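Formimidoylglutamase (Bacillus subtilis, PDB 3M1R) catalyses the manganese-dependent hydrolysis of N-formimidoyl-L-glutamate to L-glutamate and formamide, a step in the breakdown of histidine. Local coordinates at residues A148-D153 against E228-V233; G221-I226 against V274-Q279; V244-L249 against D268-A273; A284-V289 against A306-H311. One frame throughout, in Å; residues are numbered along the deposited sequence.

Contact 1: A148-D153 against E228-V233; sequences AVIQFD and EILPVV. With CA (calcium ion), chain B; CA (calcium ion), chain C.
Ile150 and Leu230 meet through their end methyls, CD1 of Ile150 lying 3.7 Å from CD1 of Leu230, with the two side chains crossing at about a right angle. Leu230 leaves its helix beside the strand rather than straight at it; CG set opposite the backbone N (chi1 -173°) carries the CD1 branch across. The second apolar pair is tighter: CB of Ala148 sits 3.5 Å from CG1 of Val233, inside the usual carbon-carbon separation, and the small alanine is consistent with the close backbone approach here. No hydrogen bond links the two segments. Ile277 of helix 267-278 also covers Ile150, while Ile187 of the next strand touches Val233.

The polar interactions belong to the strand's C-terminal end. Asp153 bridges the two calcium ions, OD1 binding one at 2.4 Å and OD2 the other at 2.7 Å. NE2 of Gln151 donates to OD2 of Asp153 over 3.3 Å; the bond is nearly straight (170°), with OD2 in the Gln151 amide plane, though the donor comes from above the carboxylate plane. NE2 of Gln188 and the backbone O of His156 hold the amide further, consistent with a second-shell role in orienting the carboxylate.

The chemistry thus divides along one strand: methyl packing anchors it to helix 222-234, and a carboxylate just past its end holds metals where manganese is inferred to bind.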
# COMPACT_ATOMS: atom_id res chain seq x y z
N ALA D 148 17.27 -12.49 37.06
CA ALA D 148 17.05 -11.07 36.85
C ALA D 148 16.48 -10.89 35.45
O ALA D 148 16.85 -11.63 34.54
CB ALA D 148 18.33 -10.32 36.97
N VAL D 149 15.60 -9.90 35.28
CA VAL D 149 15.03 -9.61 33.96
C VAL D 149 15.41 -8.20 33.55
O VAL D 149 15.16 -7.24 34.28
CB VAL D 149 13.49 -9.75 33.92
CG1 VAL D 149 12.94 -9.47 32.49
CG2 VAL D 149 13.05 -11.13 34.40
N ILE D 150 16.05 -8.09 32.39
CA ILE D 150 16.25 -6.80 31.76
C ILE D 150 15.18 -6.64 30.68
O ILE D 150 15.22 -7.33 29.65
CB ILE D 150 17.65 -6.66 31.18
CG1 ILE D 150 18.68 -6.68 32.33
CG2 ILE D 150 17.79 -5.37 30.37
CD1 ILE D 150 20.09 -6.85 31.87
N GLN D 151 14.23 -5.76 30.95
CA GLN D 151 13.06 -5.53 30.10
C GLN D 151 13.24 -4.22 29.33
O GLN D 151 13.20 -3.14 29.92
CB GLN D 151 11.80 -5.49 30.97
CG GLN D 151 10.49 -5.06 30.28
CD GLN D 151 9.34 -4.82 31.27
OE1 GLN D 151 9.50 -4.97 32.49
NE2 GLN D 151 8.19 -4.42 30.75
N PHE D 152 13.48 -4.32 28.02
CA PHE D 152 13.49 -3.13 27.17
C PHE D 152 12.04 -2.83 26.78
O PHE D 152 11.37 -3.66 26.14
CB PHE D 152 14.34 -3.34 25.92
CG PHE D 152 15.82 -3.34 26.19
CD1 PHE D 152 16.54 -2.15 26.18
CD2 PHE D 152 16.49 -4.52 26.44
CE1 PHE D 152 17.89 -2.16 26.42
CE2 PHE D 152 17.85 -4.52 26.70
CZ PHE D 152 18.55 -3.35 26.68
N ASP D 153 11.55 -1.67 27.17
CA ASP D 153 10.13 -1.37 27.02
C ASP D 153 9.79 0.10 27.21
O ASP D 153 10.35 0.77 28.09
CB ASP D 153 9.31 -2.21 28.02
CG ASP D 153 7.99 -2.64 27.44
OD1 ASP D 153 7.36 -1.78 26.82
OD2 ASP D 153 7.59 -3.82 27.59
N GLU D 228 25.48 1.22 35.63
CA GLU D 228 25.10 1.75 36.93
C GLU D 228 24.18 0.79 37.69
O GLU D 228 24.27 0.68 38.90
CB GLU D 228 24.44 3.12 36.74
CG GLU D 228 24.39 4.00 37.99
CD GLU D 228 24.25 5.48 37.66
OE1 GLU D 228 23.54 6.19 38.41
OE2 GLU D 228 24.83 5.93 36.65
N ILE D 229 23.31 0.09 36.97
CA ILE D 229 22.30 -0.75 37.63
C ILE D 229 22.55 -2.26 37.57
O ILE D 229 22.18 -2.98 38.49
CB ILE D 229 20.89 -0.48 37.05
CG1 ILE D 229 19.82 -1.05 37.98
CG2 ILE D 229 20.76 -1.06 35.65
CD1 ILE D 229 20.04 -0.71 39.43
N LEU D 230 23.14 -2.75 36.48
CA LEU D 230 23.25 -4.19 36.31
C LEU D 230 24.08 -4.89 37.40
O LEU D 230 23.66 -5.92 37.94
CB LEU D 230 23.75 -4.55 34.91
CG LEU D 230 23.73 -6.04 34.59
CD1 LEU D 230 22.34 -6.60 34.80
CD2 LEU D 230 24.20 -6.31 33.17
N PRO D 231 25.26 -4.34 37.73
CA PRO D 231 26.11 -4.94 38.77
C PRO D 231 25.37 -5.18 40.07
O PRO D 231 25.57 -6.22 40.70
CB PRO D 231 27.19 -3.88 38.97
CG PRO D 231 27.36 -3.30 37.61
CD PRO D 231 25.96 -3.23 37.04
N VAL D 232 24.54 -4.23 40.48
CA VAL D 232 23.82 -4.38 41.74
C VAL D 232 22.88 -5.58 41.66
O VAL D 232 22.76 -6.36 42.60
CB VAL D 232 22.99 -3.13 42.06
CG1 VAL D 232 22.51 -3.19 43.51
CG2 VAL D 232 23.80 -1.88 41.81
N VAL D 233 22.22 -5.71 40.52
CA VAL D 233 21.22 -6.75 40.34
C VAL D 233 21.83 -8.14 40.18
O VAL D 233 21.31 -9.12 40.73
CB VAL D 233 20.31 -6.42 39.14
CG1 VAL D 233 19.42 -7.60 38.80
CG2 VAL D 233 19.47 -5.18 39.46
CA CA B . 5.78 -2.07 25.09
CA CA C . 5.11 -3.91 26.61

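Contact 2: G221-I226 against V274-Q279; sequences GLIPTI and VKYIAQ
Tyr276 reaches from helix 267-278 toward helix 222-234 and is met there by two isoleucines in different ways. CG2 of Ile226 lies at the ring edge, near its plane, 4.1 Å from CE2 of Tyr276, and the two side chains run past each other in opposite directions. Ile223 instead approaches the root of the tyrosine: its CD1 stops 4.0 Å from CB of Tyr276. The first torsion of Tyr276, CG opposite the backbone N (chi1 -175°), brings the ring edge to Ile226.

Deeper in, Ile226 uses its other branch. CD1 of Ile226 comes within 3.8 Å of CD1 of Ile277, the side chains standing roughly at right angles, and Ile277 packs onward against Ile150 and Phe152 of the central sheet. The helix segments run nearly parallel, 27° apart, with axes 10.8 Å apart at closest approach.

Gly221 occupies the N-cap position of helix 222-234, where its carbonyl O accepts from both N and OG1 of Thr225, the hydroxyl at 2.8 Å and above the carbonyl plane. Cohesion between the two segments is therefore apolar, two isoleucines lying against one tyrosine and a third pairing beside them, with no hydrogen bond across the interface.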
# COMPACT_ATOMS: atom_id res chain seq x y z
N GLY D 221 22.78 8.27 29.23
CA GLY D 221 23.25 7.36 28.19
C GLY D 221 22.86 5.92 28.50
O GLY D 221 22.95 5.49 29.65
N LEU D 222 22.43 5.18 27.48
CA LEU D 222 21.96 3.82 27.71
C LEU D 222 23.01 2.88 28.35
O LEU D 222 22.75 2.23 29.36
CB LEU D 222 21.38 3.20 26.42
CG LEU D 222 20.77 1.81 26.61
CD1 LEU D 222 19.83 1.77 27.81
CD2 LEU D 222 20.08 1.32 25.34
N ILE D 223 24.20 2.79 27.75
CA ILE D 223 25.21 1.88 28.28
C ILE D 223 25.67 2.26 29.70
O ILE D 223 25.77 1.39 30.57
CB ILE D 223 26.42 1.72 27.35
CG1 ILE D 223 26.00 1.19 25.97
CG2 ILE D 223 27.44 0.79 28.00
CD1 ILE D 223 25.72 -0.28 25.95
N PRO D 224 25.97 3.54 29.94
CA PRO D 224 26.26 3.93 31.33
C PRO D 224 25.09 3.65 32.28
O PRO D 224 25.30 3.23 33.42
CB PRO D 224 26.52 5.44 31.23
CG PRO D 224 27.03 5.62 29.84
CD PRO D 224 26.21 4.65 29.00
N THR D 225 23.86 3.86 31.83
CA THR D 225 22.71 3.56 32.67
C THR D 225 22.71 2.10 33.11
O THR D 225 22.42 1.79 34.26
CB THR D 225 21.38 3.88 31.98
OG1 THR D 225 21.25 5.30 31.81
CG2 THR D 225 20.22 3.38 32.82
N ILE D 226 23.04 1.20 32.19
CA ILE D 226 23.08 -0.23 32.49
C ILE D 226 24.25 -0.62 33.41
O ILE D 226 24.10 -1.48 34.28
CB ILE D 226 23.15 -1.05 31.19
CG1 ILE D 226 21.86 -0.88 30.39
CG2 ILE D 226 23.38 -2.51 31.49
CD1 ILE D 226 21.89 -1.65 29.09
N VAL D 274 22.19 -4.54 23.90
CA VAL D 274 22.06 -5.98 23.82
C VAL D 274 23.44 -6.70 23.73
O VAL D 274 23.67 -7.70 24.42
CB VAL D 274 21.17 -6.38 22.63
CG1 VAL D 274 21.18 -7.89 22.45
CG2 VAL D 274 19.75 -5.86 22.86
N LYS D 275 24.36 -6.20 22.90
CA LYS D 275 25.67 -6.84 22.80
C LYS D 275 26.41 -6.78 24.15
O LYS D 275 26.97 -7.77 24.61
CB LYS D 275 26.54 -6.27 21.67
CG LYS D 275 28.01 -6.73 21.78
CD LYS D 275 28.91 -6.27 20.63
CE LYS D 275 28.72 -4.79 20.25
NZ LYS D 275 27.65 -4.57 19.19
N TYR D 276 26.39 -5.62 24.80
CA TYR D 276 26.93 -5.47 26.13
C TYR D 276 26.38 -6.50 27.12
O TYR D 276 27.14 -7.28 27.70
CB TYR D 276 26.69 -4.06 26.67
CG TYR D 276 27.34 -3.81 28.01
CD1 TYR D 276 28.72 -3.75 28.13
CD2 TYR D 276 26.57 -3.66 29.16
CE1 TYR D 276 29.32 -3.54 29.37
CE2 TYR D 276 27.17 -3.45 30.39
CZ TYR D 276 28.54 -3.39 30.49
OH TYR D 276 29.13 -3.18 31.71
N ILE D 277 25.06 -6.50 27.33
CA ILE D 277 24.44 -7.43 28.28
C ILE D 277 24.75 -8.89 27.94
O ILE D 277 25.00 -9.71 28.83
CB ILE D 277 22.92 -7.23 28.34
CG1 ILE D 277 22.58 -5.90 29.00
CG2 ILE D 277 22.27 -8.39 29.07
CD1 ILE D 277 21.19 -5.38 28.68
N ALA D 278 24.74 -9.20 26.65
CA ALA D 278 24.95 -10.57 26.19
C ALA D 278 26.32 -11.14 26.58
O ALA D 278 26.50 -12.36 26.59
CB ALA D 278 24.75 -10.64 24.68
N GLN D 279 27.27 -10.27 26.88
CA GLN D 279 28.63 -10.68 27.28
C GLN D 279 28.73 -11.03 28.75
O GLN D 279 29.71 -11.64 29.19
CB GLN D 279 29.63 -9.57 26.99
CG GLN D 279 29.84 -9.30 25.53
CD GLN D 279 30.84 -8.20 25.30
OE1 GLN D 279 30.54 -7.03 25.52
NE2 GLN D 279 32.05 -8.56 24.88

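Contact 3: V244-L249 against D268-A273; sequences VDMDVL and DELLEA. With CA (calcium ion), chain B; CA (calcium ion), chain C.
Leu270 pushes one methyl, CD2, into a cluster of four side chains around the end of strand 239-245. Leu249 comes closest, its CD2 lying 3.8 Å from CD2 of Leu270, and the two leucines cross at about a right angle. CG1 of Val244 meets the same methyl at 4.0 Å, while SE of selenomethionine Met246 and CG1 of Val248 complete the group at slightly longer range. CG of Leu270 stands opposite its backbone N (chi1 180°), which extends the side chain from helix 267-278 toward these partners. Replacing Leu249 with an alanine would probably open a gap beside CD2 of Leu270 and let the Leu270 side chain shift.

Away from the helix, the same segment binds metal. OD2 of Asp245 lies 2.6 Å from the calcium ion of chain B and 2.5 Å from that of chain C; Asp247 binds the chain B ion through OD1 and OD2. Asp153 and His155 are further ligands of that ion. Val248 N bonds to Asp245 O as the chain turns into a 3-10 segment.

The contact belongs to a beta-alpha-beta unit of the arginase fold. Apolar packing thus backs the strand end and 3-10 turn that carry two metal ligands.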
# COMPACT_ATOMS: atom_id res chain seq x y z
N VAL D 244 13.37 -8.18 25.04
CA VAL D 244 13.31 -7.01 24.17
C VAL D 244 11.93 -6.84 23.57
O VAL D 244 11.49 -7.63 22.74
CB VAL D 244 14.32 -7.09 23.03
CG1 VAL D 244 14.20 -5.82 22.19
CG2 VAL D 244 15.72 -7.24 23.59
N ASP D 245 11.24 -5.79 24.02
CA ASP D 245 9.97 -5.40 23.43
C ASP D 245 10.32 -4.32 22.43
O ASP D 245 10.82 -3.26 22.79
CB ASP D 245 9.04 -4.87 24.51
CG ASP D 245 7.70 -4.39 23.97
OD1 ASP D 245 7.58 -4.00 22.79
OD2 ASP D 245 6.74 -4.43 24.75
N MSE D 246 10.10 -4.61 21.16
CA MSE D 246 10.62 -3.75 20.10
C MSE D 246 9.99 -2.36 20.12
O MSE D 246 10.53 -1.43 19.54
CB MSE D 246 10.46 -4.41 18.72
CG MSE D 246 11.36 -5.64 18.53
SE MSE D 246 13.31 -5.27 18.56
CE MSE D 246 13.42 -4.42 16.80
N ASP D 247 8.87 -2.20 20.83
CA ASP D 247 8.24 -0.89 20.84
C ASP D 247 8.97 0.10 21.75
O ASP D 247 8.60 1.28 21.80
CB ASP D 247 6.73 -0.94 21.10
CG ASP D 247 6.39 -1.37 22.51
OD1 ASP D 247 7.22 -1.15 23.44
OD2 ASP D 247 5.27 -1.91 22.68
N VAL D 248 10.03 -0.35 22.41
CA VAL D 248 10.95 0.55 23.08
C VAL D 248 11.62 1.48 22.04
O VAL D 248 12.06 2.58 22.35
CB VAL D 248 12.05 -0.23 23.84
CG1 VAL D 248 13.13 -0.76 22.87
CG2 VAL D 248 12.67 0.62 24.92
N LEU D 249 11.67 1.01 20.79
CA LEU D 249 12.29 1.78 19.73
C LEU D 249 11.35 2.87 19.26
O LEU D 249 10.14 2.71 19.32
CB LEU D 249 12.65 0.90 18.53
CG LEU D 249 13.76 -0.12 18.75
CD1 LEU D 249 13.72 -1.20 17.68
CD2 LEU D 249 15.15 0.56 18.81
N ASP D 268 20.55 1.35 16.70
CA ASP D 268 21.97 1.17 16.97
C ASP D 268 22.29 1.26 18.47
O ASP D 268 23.14 0.54 18.99
CB ASP D 268 22.79 2.17 16.16
CG ASP D 268 22.32 3.59 16.34
OD1 ASP D 268 22.51 4.14 17.45
OD2 ASP D 268 21.74 4.15 15.39
N GLU D 269 21.60 2.16 19.16
CA GLU D 269 21.63 2.24 20.62
C GLU D 269 21.19 0.92 21.27
O GLU D 269 21.83 0.43 22.19
CB GLU D 269 20.64 3.29 21.07
CG GLU D 269 21.20 4.41 21.87
CD GLU D 269 20.10 5.38 22.28
OE1 GLU D 269 19.12 5.55 21.50
OE2 GLU D 269 20.20 5.94 23.39
N LEU D 270 20.09 0.35 20.79
CA LEU D 270 19.61 -0.92 21.31
C LEU D 270 20.61 -2.04 21.02
O LEU D 270 20.93 -2.85 21.90
CB LEU D 270 18.22 -1.27 20.73
CG LEU D 270 17.51 -2.58 21.15
CD1 LEU D 270 17.36 -2.67 22.67
CD2 LEU D 270 16.12 -2.75 20.44
N LEU D 271 21.09 -2.09 19.78
CA LEU D 271 21.97 -3.19 19.39
C LEU D 271 23.21 -3.21 20.30
O LEU D 271 23.64 -4.27 20.75
CB LEU D 271 22.37 -3.09 17.91
CG LEU D 271 21.25 -3.17 16.87
CD1 LEU D 271 21.80 -2.95 15.46
CD2 LEU D 271 20.54 -4.50 16.94
N GLU D 272 23.75 -2.03 20.58
CA GLU D 272 24.97 -1.94 21.39
C GLU D 272 24.68 -2.43 22.80
O GLU D 272 25.48 -3.14 23.39
CB GLU D 272 25.48 -0.49 21.41
CG GLU D 272 26.98 -0.35 21.62
CD GLU D 272 27.79 -1.05 20.53
OE1 GLU D 272 28.96 -1.41 20.80
OE2 GLU D 272 27.27 -1.25 19.41
N ALA D 273 23.51 -2.07 23.33
CA ALA D 273 23.13 -2.45 24.69
C ALA D 273 22.93 -3.95 24.83
O ALA D 273 23.43 -4.57 25.76
CB ALA D 273 21.86 -1.69 25.12
CA CA B . 5.78 -2.07 25.09
CA CA C . 5.11 -3.91 26.61

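Contact 4: A284-V289 against A306-H311; sequences AGIEIV and AHVLLH
Ile288 makes the closest approach, its CD1 only 3.5 Å from CD1 of Leu309, tighter than ordinary methyl contact. The two side chains cross at a slant, and Leu309, which leaves the helix to one side, reaches its partner by torsions away from the usual leucine values (chi1 -102°, chi2 14°), so strain here, or an imprecise placement, is possible. The same Ile288 methyl also lies 4.0 Å from CG1 of Val308; here the side chains slip past each other in opposite directions.

Farther back along the strand the packing is easier. CD1 of Ile286 reaches CG1 of Val308 at 4.1 Å and does not join Leu309. The far faces of both elements are polar in part: Glu287 points away from the helix, and its carboxylate is bound by hydroxyls of Ser243, Ser133 and Thr136. On the helix, partly exposed His307 turns from the strand and packs on Pro262 of the second subunit, while the ring of buried His311 stacks edge-to-face with Phe194 of that subunit.

Strand 283-289 lies in the middle of the parallel sheet, and helix 300-318 runs almost antiparallel to it, the segments 169° apart and their axes 9.8 Å from each other at closest. Leu271 of helix 267-278 packs against Val308, and Ile64 of helix 60-69 against Leu309, placing the contact between these two helices.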
# COMPACT_ATOMS: atom_id res chain seq x y z
N ALA D 284 20.71 -16.24 30.51
CA ALA D 284 19.94 -17.47 30.36
C ALA D 284 19.11 -17.51 29.06
O ALA D 284 18.68 -18.57 28.63
CB ALA D 284 19.04 -17.68 31.57
N GLY D 285 18.89 -16.35 28.45
CA GLY D 285 18.06 -16.28 27.26
C GLY D 285 17.73 -14.87 26.81
O GLY D 285 18.02 -13.89 27.49
N ILE D 286 17.17 -14.77 25.61
CA ILE D 286 16.69 -13.51 25.12
C ILE D 286 15.41 -13.78 24.32
O ILE D 286 15.27 -14.81 23.64
CB ILE D 286 17.75 -12.76 24.28
CG1 ILE D 286 17.23 -11.38 23.84
CG2 ILE D 286 18.18 -13.58 23.07
CD1 ILE D 286 18.26 -10.55 23.08
N GLU D 287 14.45 -12.87 24.45
CA GLU D 287 13.22 -12.95 23.68
C GLU D 287 12.97 -11.61 23.01
O GLU D 287 13.34 -10.57 23.52
CB GLU D 287 12.04 -13.33 24.58
CG GLU D 287 11.69 -12.24 25.56
CD GLU D 287 10.60 -12.66 26.54
OE1 GLU D 287 10.20 -13.85 26.53
OE2 GLU D 287 10.15 -11.81 27.33
N ILE D 288 12.36 -11.66 21.84
CA ILE D 288 11.95 -10.45 21.15
C ILE D 288 10.45 -10.48 20.95
O ILE D 288 9.90 -11.45 20.42
CB ILE D 288 12.65 -10.35 19.81
CG1 ILE D 288 14.16 -10.33 20.04
CG2 ILE D 288 12.16 -9.11 19.04
CD1 ILE D 288 14.94 -10.41 18.77
N VAL D 289 9.78 -9.43 21.41
CA VAL D 289 8.34 -9.36 21.28
C VAL D 289 7.89 -8.08 20.60
O VAL D 289 8.66 -7.13 20.43
CB VAL D 289 7.63 -9.49 22.66
CG1 VAL D 289 7.84 -10.86 23.25
CG2 VAL D 289 8.10 -8.40 23.62
N ALA D 306 16.15 -9.02 13.74
CA ALA D 306 17.20 -9.97 13.36
C ALA D 306 18.57 -9.45 13.79
O ALA D 306 19.40 -10.21 14.25
CB ALA D 306 17.16 -10.24 11.85
N HIS D 307 18.79 -8.14 13.68
CA HIS D 307 20.06 -7.57 14.11
C HIS D 307 20.25 -7.62 15.62
O HIS D 307 21.36 -7.75 16.11
CB HIS D 307 20.26 -6.16 13.56
CG HIS D 307 20.85 -6.15 12.18
ND1 HIS D 307 20.17 -6.60 11.07
CD2 HIS D 307 22.06 -5.74 11.73
CE1 HIS D 307 20.93 -6.48 10.00
NE2 HIS D 307 22.09 -5.96 10.38
N VAL D 308 19.15 -7.52 16.37
CA VAL D 308 19.22 -7.76 17.81
C VAL D 308 19.74 -9.18 18.08
O VAL D 308 20.50 -9.41 19.01
CB VAL D 308 17.85 -7.58 18.49
CG1 VAL D 308 17.93 -8.00 19.93
CG2 VAL D 308 17.35 -6.14 18.35
N LEU D 309 19.30 -10.14 17.27
CA LEU D 309 19.74 -11.52 17.39
C LEU D 309 21.23 -11.64 17.08
O LEU D 309 21.99 -12.23 17.85
CB LEU D 309 18.93 -12.42 16.45
CG LEU D 309 17.81 -13.25 17.09
CD1 LEU D 309 17.50 -12.76 18.50
CD2 LEU D 309 16.55 -13.30 16.22
N LEU D 310 21.65 -11.07 15.96
CA LEU D 310 23.05 -11.04 15.58
C LEU D 310 23.94 -10.43 16.66
O LEU D 310 24.97 -10.98 16.96
CB LEU D 310 23.24 -10.32 14.24
CG LEU D 310 22.64 -11.10 13.07
CD1 LEU D 310 22.60 -10.26 11.80
CD2 LEU D 310 23.42 -12.38 12.82
N HIS D 311 23.51 -9.32 17.27
CA HIS D 311 24.33 -8.64 18.26
C HIS D 311 24.34 -9.35 19.61
O HIS D 311 25.32 -9.31 20.33
CB HIS D 311 23.94 -7.16 18.41
CG HIS D 311 24.42 -6.30 17.29
ND1 HIS D 311 25.50 -5.45 17.40
CD2 HIS D 311 23.96 -6.15 16.02
CE1 HIS D 311 25.70 -4.82 16.26
NE2 HIS D 311 24.77 -5.22 15.40

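Contacts 1, 3 and 4 reach the same parallel sheet through adjacent strands 147-152, 239-245 and 283-289, whereas contact 2 joins two helices covering that sheet. Contacts 1 and 2 share helix 222-234, with centres about 9 Å apart; contacts 2 and 3 share helix 267-278, about 10 Å apart. The segments of contacts 1 and 2 alternate along the chain, contact 3 falls between the segments of contact 2, and contact 4 follows last, about 16 Å from contact 1 between centres. In contacts 1 and 3, the C-terminal ends of neighbouring strands, and the residues just after them, contribute to one metal centre next to the apolar packing of helices on the sheet.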